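Local structure of predicted component of a thermophile-specific DNA repair system, contains a RAMP domain (4N0L) at residues G6-T20 against V218-V232. The protein probably binds CRISPR RNA as the Csm3 RAMP protein of a type III-A antiviral interference complex, and carries a bound zinc ion. Sequence-based numbering, arbitrary orientation. Where two conformers were deposited one is given.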
ATOM      1  N   GLY A   6      13.446  -9.501  -7.582  1.00 61.96           N
ATOM      2  CA  GLY A   6      13.937  -9.121  -6.272  1.00 50.80           C
ATOM      3  C   GLY A   6      13.051  -8.067  -5.637  1.00 44.33           C
ATOM      4  O   GLY A   6      11.928  -7.840  -6.089  1.00 37.23           O
ATOM      5  N   THR A   7      13.557  -7.397  -4.605  1.00 41.00           N
ATOM      6  CA  THR A   7      12.691  -6.597  -3.743  1.00 34.69           C
ATOM      7  C   THR A   7      13.288  -5.290  -3.232  1.00 35.96           C
ATOM      8  O   THR A   7      14.504  -5.135  -3.120  1.00 36.37           O
ATOM      9  CB  THR A   7      12.261  -7.405  -2.502  1.00 33.49           C
ATOM     10  OG1 THR A   7      13.428  -7.895  -1.829  1.00 40.10           O
ATOM     11  CG2 THR A   7      11.383  -8.587  -2.886  1.00 27.71           C
ATOM     12  N   ILE A   8      12.400  -4.351  -2.920  1.00 34.13           N
ATOM     13  CA  ILE A   8      12.750  -3.166  -2.146  1.00 27.88           C
ATOM     14  C   ILE A   8      11.907  -3.177  -0.882  1.00 25.15           C
ATOM     15  O   ILE A   8      10.679  -3.216  -0.953  1.00 24.27           O
ATOM     16  CB  ILE A   8      12.493  -1.858  -2.906  1.00 25.69           C
ATOM     17  CG1 ILE A   8      13.372  -1.761  -4.151  1.00 18.86           C
ATOM     18  CG2 ILE A   8      12.742  -0.663  -1.995  1.00 27.74           C
ATOM     19  CD1 ILE A   8      12.995  -0.609  -5.052  1.00 17.28           C
ATOM     20  N   THR A   9      12.562  -3.147   0.274  1.00 26.23           N
ATOM     21  CA  THR A   9      11.850  -3.225   1.544  1.00 23.08           C
ATOM     22  C   THR A   9      11.901  -1.922   2.330  1.00 28.46           C
ATOM     23  O   THR A   9      12.978  -1.439   2.684  1.00 28.84           O
ATOM     24  CB  THR A   9      12.408  -4.347   2.427  1.00 20.66           C
ATOM     25  OG1 THR A   9      12.298  -5.599   1.739  1.00 26.72           O
ATOM     26  CG2 THR A   9      11.638  -4.426   3.734  1.00 22.44           C
ATOM     27  N   LEU A  10      10.728  -1.359   2.604  1.00 27.59           N
ATOM     28  CA  LEU A  10      10.621  -0.193   3.472  1.00 23.59           C
ATOM     29  C   LEU A  10      10.663  -0.656   4.919  1.00 25.21           C
ATOM     30  O   LEU A  10       9.895  -1.534   5.313  1.00 25.32           O
ATOM     31  CB  LEU A  10       9.329   0.596   3.205  1.00 19.83           C
ATOM     32  CG  LEU A  10       9.105   1.383   1.904  1.00 23.90           C
ATOM     33  CD1 LEU A  10       9.255   0.534   0.644  1.00 20.98           C
ATOM     34  CD2 LEU A  10       7.740   2.065   1.929  1.00 19.84           C
ATOM     35  N   VAL A  11      11.568  -0.078   5.705  1.00 20.27           N
ATOM     36  CA  VAL A  11      11.704  -0.448   7.110  1.00 22.33           C
ATOM     37  C   VAL A  11      11.617   0.771   8.020  1.00 24.60           C
ATOM     38  O   VAL A  11      12.304   1.773   7.811  1.00 26.91           O
ATOM     39  CB  VAL A  11      13.037  -1.176   7.381  1.00 28.03           C
ATOM     40  CG1 VAL A  11      13.136  -1.593   8.847  1.00 25.39           C
ATOM     41  CG2 VAL A  11      13.190  -2.382   6.463  1.00 27.04           C
ATOM     42  N   GLY A  12      10.764   0.673   9.032  1.00 20.74           N
ATOM     43  CA  GLY A  12      10.585   1.739   9.999  1.00 20.82           C
ATOM     44  C   GLY A  12       9.486   1.365  10.969  1.00 21.97           C
ATOM     45  O   GLY A  12       9.370   0.204  11.359  1.00 17.75           O
ATOM     46  N   GLU A  13       8.644   2.328  11.327  1.00 19.59           N
ATOM     47  CA  GLU A  13       7.536   2.034  12.225  1.00 19.30           C
ATOM     48  C   GLU A  13       6.365   2.989  12.038  1.00 20.75           C
ATOM     49  O   GLU A  13       6.497   4.065  11.448  1.00 20.02           O
ATOM     50  CB  GLU A  13       8.002   2.070  13.687  1.00 20.78           C
ATOM     51  CG  GLU A  13       8.415   3.447  14.183  1.00 23.70           C
ATOM     52  CD  GLU A  13       8.871   3.446  15.636  1.00 28.11           C
ATOM     53  OE1 GLU A  13       9.050   4.548  16.197  1.00 24.32           O
ATOM     54  OE2 GLU A  13       9.060   2.352  16.212  1.00 28.00           O
ATOM     55  N   ILE A  14       5.207   2.564  12.527  1.00 20.10           N
ATOM     56  CA  ILE A  14       4.015   3.392  12.521  1.00 21.37           C
ATOM     57  C   ILE A  14       3.813   4.013  13.898  1.00 24.02           C
ATOM     58  O   ILE A  14       3.726   3.298  14.893  1.00 20.60           O
ATOM     59  CB  ILE A  14       2.758   2.585  12.147  1.00 23.60           C
ATOM     60  CG1 ILE A  14       2.947   1.880  10.802  1.00 22.16           C
ATOM     61  CG2 ILE A  14       1.526   3.486  12.140  1.00 19.17           C
ATOM     62  CD1 ILE A  14       1.883   0.843  10.511  1.00 21.04           C
ATOM     63  N   ARG A  15       3.756   5.338  13.959  1.00 25.39           N
ATOM     64  CA  ARG A  15       3.412   6.015  15.203  1.00 24.37           C
ATOM     65  C   ARG A  15       1.984   6.535  15.148  1.00 20.99           C
ATOM     66  O   ARG A  15       1.592   7.176  14.177  1.00 21.23           O
ATOM     67  CB  ARG A  15       4.366   7.173  15.495  1.00 29.08           C
ATOM     68  CG  ARG A  15       4.037   7.883  16.804  1.00 30.19           C
ATOM     69  CD  ARG A  15       4.925   9.086  17.060  1.00 35.78           C
ATOM     70  NE  ARG A  15       4.514   9.789  18.271  1.00 39.48           N
ATOM     71  CZ  ARG A  15       3.618  10.770  18.295  1.00 41.85           C
ATOM     72  NH1 ARG A  15       3.041  11.173  17.171  1.00 42.99           N
ATOM     73  NH2 ARG A  15       3.299  11.351  19.444  1.00 44.41           N
ATOM     74  N   LEU A  16       1.201   6.238  16.180  1.00 25.83           N
ATOM     75  CA  LEU A  16      -0.145   6.790  16.285  1.00 30.61           C
ATOM     76  C   LEU A  16      -0.114   8.211  16.839  1.00 29.06           C
ATOM     77  O   LEU A  16       0.443   8.451  17.909  1.00 24.17           O
ATOM     78  CB  LEU A  16      -1.026   5.906  17.171  1.00 37.10           C
ATOM     79  CG  LEU A  16      -1.407   4.538  16.607  1.00 41.99           C
ATOM     80  CD1 LEU A  16      -1.592   3.540  17.730  1.00 42.06           C
ATOM     81  CD2 LEU A  16      -2.670   4.636  15.765  1.00 44.99           C
ATOM     82  N   ARG A  17      -0.713   9.149  16.111  1.00 32.30           N
ATOM     83  CA  ARG A  17      -0.846  10.519  16.595  1.00 34.58           C
ATOM     84  C   ARG A  17      -2.047  10.625  17.526  1.00 31.99           C
ATOM     85  O   ARG A  17      -2.126  11.534  18.350  1.00 32.63           O
ATOM     86  CB  ARG A  17      -0.980  11.511  15.436  1.00 37.35           C
ATOM     87  CG  ARG A  17       0.080  11.367  14.360  1.00 42.14           C
ATOM     88  CD  ARG A  17       0.292  12.670  13.597  1.00 52.15           C
ATOM     89  NE  ARG A  17      -0.831  13.000  12.724  1.00 61.88           N
ATOM     90  CZ  ARG A  17      -1.850  13.779  13.074  1.00 67.75           C
ATOM     91  NH1 ARG A  17      -1.887  14.324  14.283  1.00 67.94           N
ATOM     92  NH2 ARG A  17      -2.829  14.021  12.213  1.00 68.62           N
ATOM     93  N   THR A  18      -2.988   9.697  17.379  1.00 27.09           N
ATOM     94  CA  THR A  18      -4.135   9.615  18.275  1.00 28.38           C
ATOM     95  C   THR A  18      -4.269   8.202  18.818  1.00 30.35           C
ATOM     96  O   THR A  18      -3.858   7.240  18.172  1.00 32.85           O
ATOM     97  CB  THR A  18      -5.455  10.008  17.570  1.00 27.86           C
ATOM     98  OG1 THR A  18      -5.686   9.138  16.454  1.00 33.70           O
ATOM     99  CG2 THR A  18      -5.402  11.449  17.087  1.00 25.53           C
ATOM    100  N   GLY A  19      -4.850   8.076  20.005  1.00 26.80           N
ATOM    101  CA  GLY A  19      -5.130   6.764  20.554  1.00 22.57           C
ATOM    102  C   GLY A  19      -6.353   6.172  19.885  1.00 24.72           C
ATOM    103  O   GLY A  19      -7.136   6.895  19.270  1.00 30.85           O
ATOM    104  N   THR A  20      -6.524   4.858  19.996  1.00 22.82           N
ATOM    105  CA  THR A  20      -7.677   4.193  19.393  1.00 26.32           C
ATOM    106  C   THR A  20      -8.274   3.130  20.303  1.00 24.47           C
ATOM    107  O   THR A  20      -7.616   2.632  21.216  1.00 23.81           O
ATOM    108  CB  THR A  20      -7.326   3.505  18.044  1.00 26.57           C
ATOM    109  OG1 THR A  20      -6.419   2.421  18.278  1.00 26.51           O
ATOM    110  CG2 THR A  20      -6.708   4.485  17.058  1.00 26.71           C
ATOM    111  N   VAL A 218      -5.480   1.668  22.757  1.00 39.78           N
ATOM    112  CA  VAL A 218      -4.085   1.833  22.368  1.00 34.50           C
ATOM    113  C   VAL A 218      -3.701   3.300  22.546  1.00 32.95           C
ATOM    114  O   VAL A 218      -4.245   4.164  21.865  1.00 34.12           O
ATOM    115  CB  VAL A 218      -3.843   1.400  20.911  1.00 27.61           C
ATOM    116  CG1 VAL A 218      -2.366   1.484  20.572  1.00 28.00           C
ATOM    117  CG2 VAL A 218      -4.357  -0.009  20.693  1.00 28.19           C
ATOM    118  N   PRO A 219      -2.772   3.588  23.472  1.00 30.77           N
ATOM    119  CA  PRO A 219      -2.412   4.979  23.782  1.00 29.23           C
ATOM    120  C   PRO A 219      -1.787   5.714  22.604  1.00 32.53           C
ATOM    121  O   PRO A 219      -1.149   5.098  21.750  1.00 27.01           O
ATOM    122  CB  PRO A 219      -1.394   4.842  24.920  1.00 25.11           C
ATOM    123  CG  PRO A 219      -1.603   3.475  25.473  1.00 28.77           C
ATOM    124  CD  PRO A 219      -2.065   2.626  24.333  1.00 29.66           C
ATOM    125  N   LYS A 220      -1.984   7.026  22.564  1.00 34.31           N
ATOM    126  CA  LYS A 220      -1.323   7.877  21.585  1.00 33.40           C
ATOM    127  C   LYS A 220       0.190   7.784  21.780  1.00 31.41           C
ATOM    128  O   LYS A 220       0.668   7.723  22.911  1.00 32.61           O
ATOM    129  CB  LYS A 220      -1.818   9.320  21.721  1.00 34.25           C
ATOM    130  CG  LYS A 220      -0.851  10.387  21.259  1.00 36.02           C
ATOM    131  CD  LYS A 220      -1.414  11.771  21.512  1.00 42.47           C
ATOM    132  CE  LYS A 220      -0.411  12.845  21.142  1.00 47.57           C
ATOM    133  NZ  LYS A 220      -1.025  14.201  21.143  1.00 49.46           N
ATOM    134  N   GLY A 221       0.940   7.748  20.684  1.00 30.16           N
ATOM    135  CA  GLY A 221       2.383   7.615  20.759  1.00 22.65           C
ATOM    136  C   GLY A 221       2.854   6.180  20.623  1.00 25.48           C
ATOM    137  O   GLY A 221       4.056   5.917  20.541  1.00 25.04           O
ATOM    138  N   SER A 222       1.905   5.248  20.601  1.00 27.77           N
ATOM    139  CA  SER A 222       2.220   3.834  20.412  1.00 26.11           C
ATOM    140  C   SER A 222       2.880   3.610  19.060  1.00 27.17           C
ATOM    141  O   SER A 222       2.622   4.338  18.100  1.00 21.67           O
ATOM    142  CB  SER A 222       0.960   2.977  20.522  1.00 22.55           C
ATOM    143  OG  SER A 222       0.389   3.079  21.814  1.00 27.68           O
ATOM    144  N   ARG A 223       3.733   2.597  18.985  1.00 28.69           N
ATOM    145  CA  ARG A 223       4.517   2.385  17.781  1.00 24.88           C
ATOM    146  C   ARG A 223       4.487   0.927  17.344  1.00 25.52           C
ATOM    147  O   ARG A 223       4.677   0.015  18.150  1.00 25.93           O
ATOM    148  CB  ARG A 223       5.951   2.864  18.004  1.00 28.25           C
ATOM    149  CG  ARG A 223       6.046   4.376  18.175  1.00 30.48           C
ATOM    150  CD  ARG A 223       7.332   4.787  18.856  1.00 40.55           C
ATOM    151  NE  ARG A 223       7.299   6.179  19.300  1.00 47.55           N
ATOM    152  CZ  ARG A 223       7.928   7.175  18.687  1.00 47.23           C
ATOM    153  NH1 ARG A 223       8.645   6.937  17.597  1.00 44.51           N
ATOM    154  NH2 ARG A 223       7.845   8.409  19.166  1.00 47.96           N
ATOM    155  N   PHE A 224       4.224   0.721  16.059  1.00 26.71           N
ATOM    156  CA  PHE A 224       4.124  -0.613  15.493  1.00 21.07           C
ATOM    157  C   PHE A 224       5.146  -0.779  14.380  1.00 20.42           C
ATOM    158  O   PHE A 224       5.352   0.131  13.579  1.00 22.94           O
ATOM    159  CB  PHE A 224       2.703  -0.877  14.980  1.00 22.41           C
ATOM    160  CG  PHE A 224       1.645  -0.783  16.051  1.00 26.54           C
ATOM    161  CD1 PHE A 224       1.190   0.452  16.497  1.00 25.96           C
ATOM    162  CD2 PHE A 224       1.117  -1.930  16.620  1.00 25.12           C
ATOM    163  CE1 PHE A 224       0.227   0.539  17.488  1.00 22.18           C
ATOM    164  CE2 PHE A 224       0.150  -1.849  17.611  1.00 30.19           C
ATOM    165  CZ  PHE A 224      -0.294  -0.611  18.045  1.00 26.05           C
ATOM    166  N   GLY A 225       5.813  -1.929  14.362  1.00 23.67           N
ATOM    167  CA  GLY A 225       6.837  -2.207  13.372  1.00 23.49           C
ATOM    168  C   GLY A 225       6.331  -2.093  11.949  1.00 23.45           C
ATOM    169  O   GLY A 225       5.255  -2.592  11.627  1.00 24.88           O
ATOM    170  N   LEU A 226       7.106  -1.425  11.112  1.00 24.88           N
ATOM    171  CA  LEU A 226       6.776  -1.266   9.711  1.00 25.72           C
ATOM    172  C   LEU A 226       7.829  -1.917   8.829  1.00 25.06           C
ATOM    173  O   LEU A 226       8.954  -1.458   8.739  1.00 19.97           O
ATOM    174  CB  LEU A 226       6.623   0.206   9.350  1.00 24.76           C
ATOM    175  CG  LEU A 226       6.172   0.490   7.922  1.00 24.82           C
ATOM    176  CD1 LEU A 226       4.763  -0.019   7.680  1.00 20.17           C
ATOM    177  CD2 LEU A 226       6.257   1.971   7.619  1.00 26.19           C
ATOM    178  N   GLU A 227       7.463  -3.004   8.192  1.00 24.23           N
ATOM    179  CA  GLU A 227       7.957  -3.599   6.982  0.50 26.68           C
ATOM    180  C   GLU A 227       6.902  -3.776   5.658  1.00 26.63           C
ATOM    181  O   GLU A 227       5.811  -4.409   5.463  1.00 25.04           O
ATOM    182  CB  GLU A 227       8.496  -4.965   7.404  0.50 31.89           C
ATOM    183  CG  GLU A 227       9.508  -5.536   6.422  0.50 43.32           C
ATOM    184  CD  GLU A 227       9.982  -6.925   6.800  0.50 52.15           C
ATOM    185  OE1 GLU A 227       9.908  -7.833   5.942  0.50 52.61           O
ATOM    186  OE2 GLU A 227      10.445  -7.104   7.946  0.50 55.23           O
ATOM    187  N   VAL A 228       7.436  -3.053   4.681  1.00 25.97           N
ATOM    188  CA  VAL A 228       6.671  -3.108   3.444  1.00 22.27           C
ATOM    189  C   VAL A 228       7.575  -3.598   2.321  1.00 26.75           C
ATOM    190  O   VAL A 228       8.610  -2.993   2.044  1.00 27.65           O
ATOM    191  CB  VAL A 228       6.080  -1.733   3.077  1.00 22.77           C
ATOM    192  CG1 VAL A 228       5.163  -1.849   1.871  1.00 16.75           C
ATOM    193  CG2 VAL A 228       5.328  -1.142   4.261  1.00 23.72           C
ATOM    194  N   VAL A 229       7.184  -4.693   1.674  1.00 24.75           N
ATOM    195  CA  VAL A 229       8.005  -5.285   0.624  1.00 25.31           C
ATOM    196  C   VAL A 229       7.413  -5.018  -0.756  1.00 21.13           C
ATOM    197  O   VAL A 229       6.276  -5.395  -1.037  1.00 20.60           O
ATOM    198  CB  VAL A 229       8.161  -6.812   0.812  1.00 23.97           C
ATOM    199  CG1 VAL A 229       9.115  -7.375  -0.231  1.00 21.48           C
ATOM    200  CG2 VAL A 229       8.657  -7.134   2.213  1.00 18.90           C
ATOM    201  N   TYR A 230       8.191  -4.360  -1.609  1.00 18.38           N
ATOM    202  CA  TYR A 230       7.791  -4.110  -2.988  1.00 21.59           C
ATOM    203  C   TYR A 230       8.565  -5.007  -3.950  1.00 23.01           C
ATOM    204  O   TYR A 230       9.796  -5.014  -3.948  1.00 20.61           O
ATOM    205  CB  TYR A 230       7.998  -2.637  -3.353  1.00 22.45           C
ATOM    206  CG  TYR A 230       7.875  -2.343  -4.835  1.00 25.12           C
ATOM    207  CD1 TYR A 230       8.997  -2.300  -5.655  1.00 27.88           C
ATOM    208  CD2 TYR A 230       6.635  -2.096  -5.412  1.00 27.31           C
ATOM    209  CE1 TYR A 230       8.886  -2.029  -7.008  1.00 30.87           C
ATOM    210  CE2 TYR A 230       6.515  -1.824  -6.760  1.00 29.67           C
ATOM    211  CZ  TYR A 230       7.643  -1.791  -7.554  1.00 31.38           C
ATOM    212  OH  TYR A 230       7.523  -1.520  -8.897  1.00 35.30           O
ATOM    213  N   ARG A 231       7.841  -5.757  -4.776  1.00 26.34           N
ATOM    214  CA  ARG A 231       8.479  -6.633  -5.753  1.00 32.92           C
ATOM    215  C   ARG A 231       8.746  -5.899  -7.063  1.00 33.08           C
ATOM    216  O   ARG A 231       7.817  -5.468  -7.746  1.00 28.96           O
ATOM    217  CB  ARG A 231       7.618  -7.870  -6.015  1.00 32.92           C
ATOM    218  CG  ARG A 231       7.359  -8.725  -4.784  1.00 38.36           C
ATOM    219  CD  ARG A 231       6.547  -9.972  -5.119  1.00 43.16           C
ATOM    220  NE  ARG A 231       5.251  -9.654  -5.717  1.00 48.76           N
ATOM    221  CZ  ARG A 231       5.009  -9.655  -7.024  1.00 47.65           C
ATOM    222  NH1 ARG A 231       5.979  -9.954  -7.878  1.00 47.61           N
ATOM    223  NH2 ARG A 231       3.800  -9.355  -7.480  1.00 42.55           N
ATOM    224  N   VAL A 232      10.021  -5.754  -7.405  1.00 37.51           N
ATOM    225  CA  VAL A 232      10.401  -5.113  -8.656  1.00 43.12           C
ATOM    226  C   VAL A 232      10.096  -6.050  -9.819  1.00 42.34           C
ATOM    227  O   VAL A 232      10.649  -7.145  -9.905  1.00 40.51           O
ATOM    228  CB  VAL A 232      11.895  -4.732  -8.673  1.00 46.76           C
ATOM    229  CG1 VAL A 232      12.269  -4.098 -10.006  1.00 48.84           C
ATOM    230  CG2 VAL A 232      12.223  -3.802  -7.515  1.00 43.46           C
TER
HETATM  231  O   HOH W   1      11.775  -7.820   3.411  1.00 49.57           O
HETATM  232  O   HOH W   2       5.769   8.984  20.944  1.00 33.99           O
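Glu13 and Arg223 join in a salt bridge: NH1 of Arg223 gives a nearly straight bond to OE1 of Glu13, 2.8 Å away and in the guanidinium plane. Carboxylate and guanidinium are turned 53° from each other. With CG of Glu13 set between its backbone N and carbonyl carbon (chi1 67°), the extended chain passes obliquely across Arg223, its carboxylate packing on CB and CD. CD of Arg15 sits over one face of that guanidinium, 3.7 Å from NH2 of Arg223. A water accepts a hydrogen bond from each of the two arginines, through NE of Arg15 and NH2 of Arg223, and so bridges two like charges. Farther along the same face, in the conformer of Glu227 given here, CG2 of Thr9 touches CG of Glu227 and a second water links Thr9 OG1 to Glu227 OE1, a less certain arrangement because Glu227 has two conformers.

The opposite face is mostly apolar. CD1 of Leu16 meets the edge of the Phe224 ring, 3.5 Å from CE1, and also touches CG1 of Val218; Ile14 crosses Leu226 at about a right angle; CG1 of Ile8 reaches CG2 of Val232. Helix 238-255 covers part of this side through Met246, on Leu10, and Leu238.

Between the two faces runs an antiparallel ladder with paired bonds from Ile8-Tyr230 to Ile14-Phe224. Leu226 N approaches Gly12 O from 43° above the carbonyl plane, a local distortion. Beyond the ladder, a type II turn from Pro219 to Ser222 brings Gly221 N to Leu16 O (2.9 Å). These are adjacent strands of the RRM-like sheet, with strand 268-278 on the far side of 7-16.

Thr306 OG1 also bonds Glu13 OE2, so both carboxylate oxygens are held; with Arg271 near Arg223, this carboxylate probably offsets part of a locally concentrated positive charge.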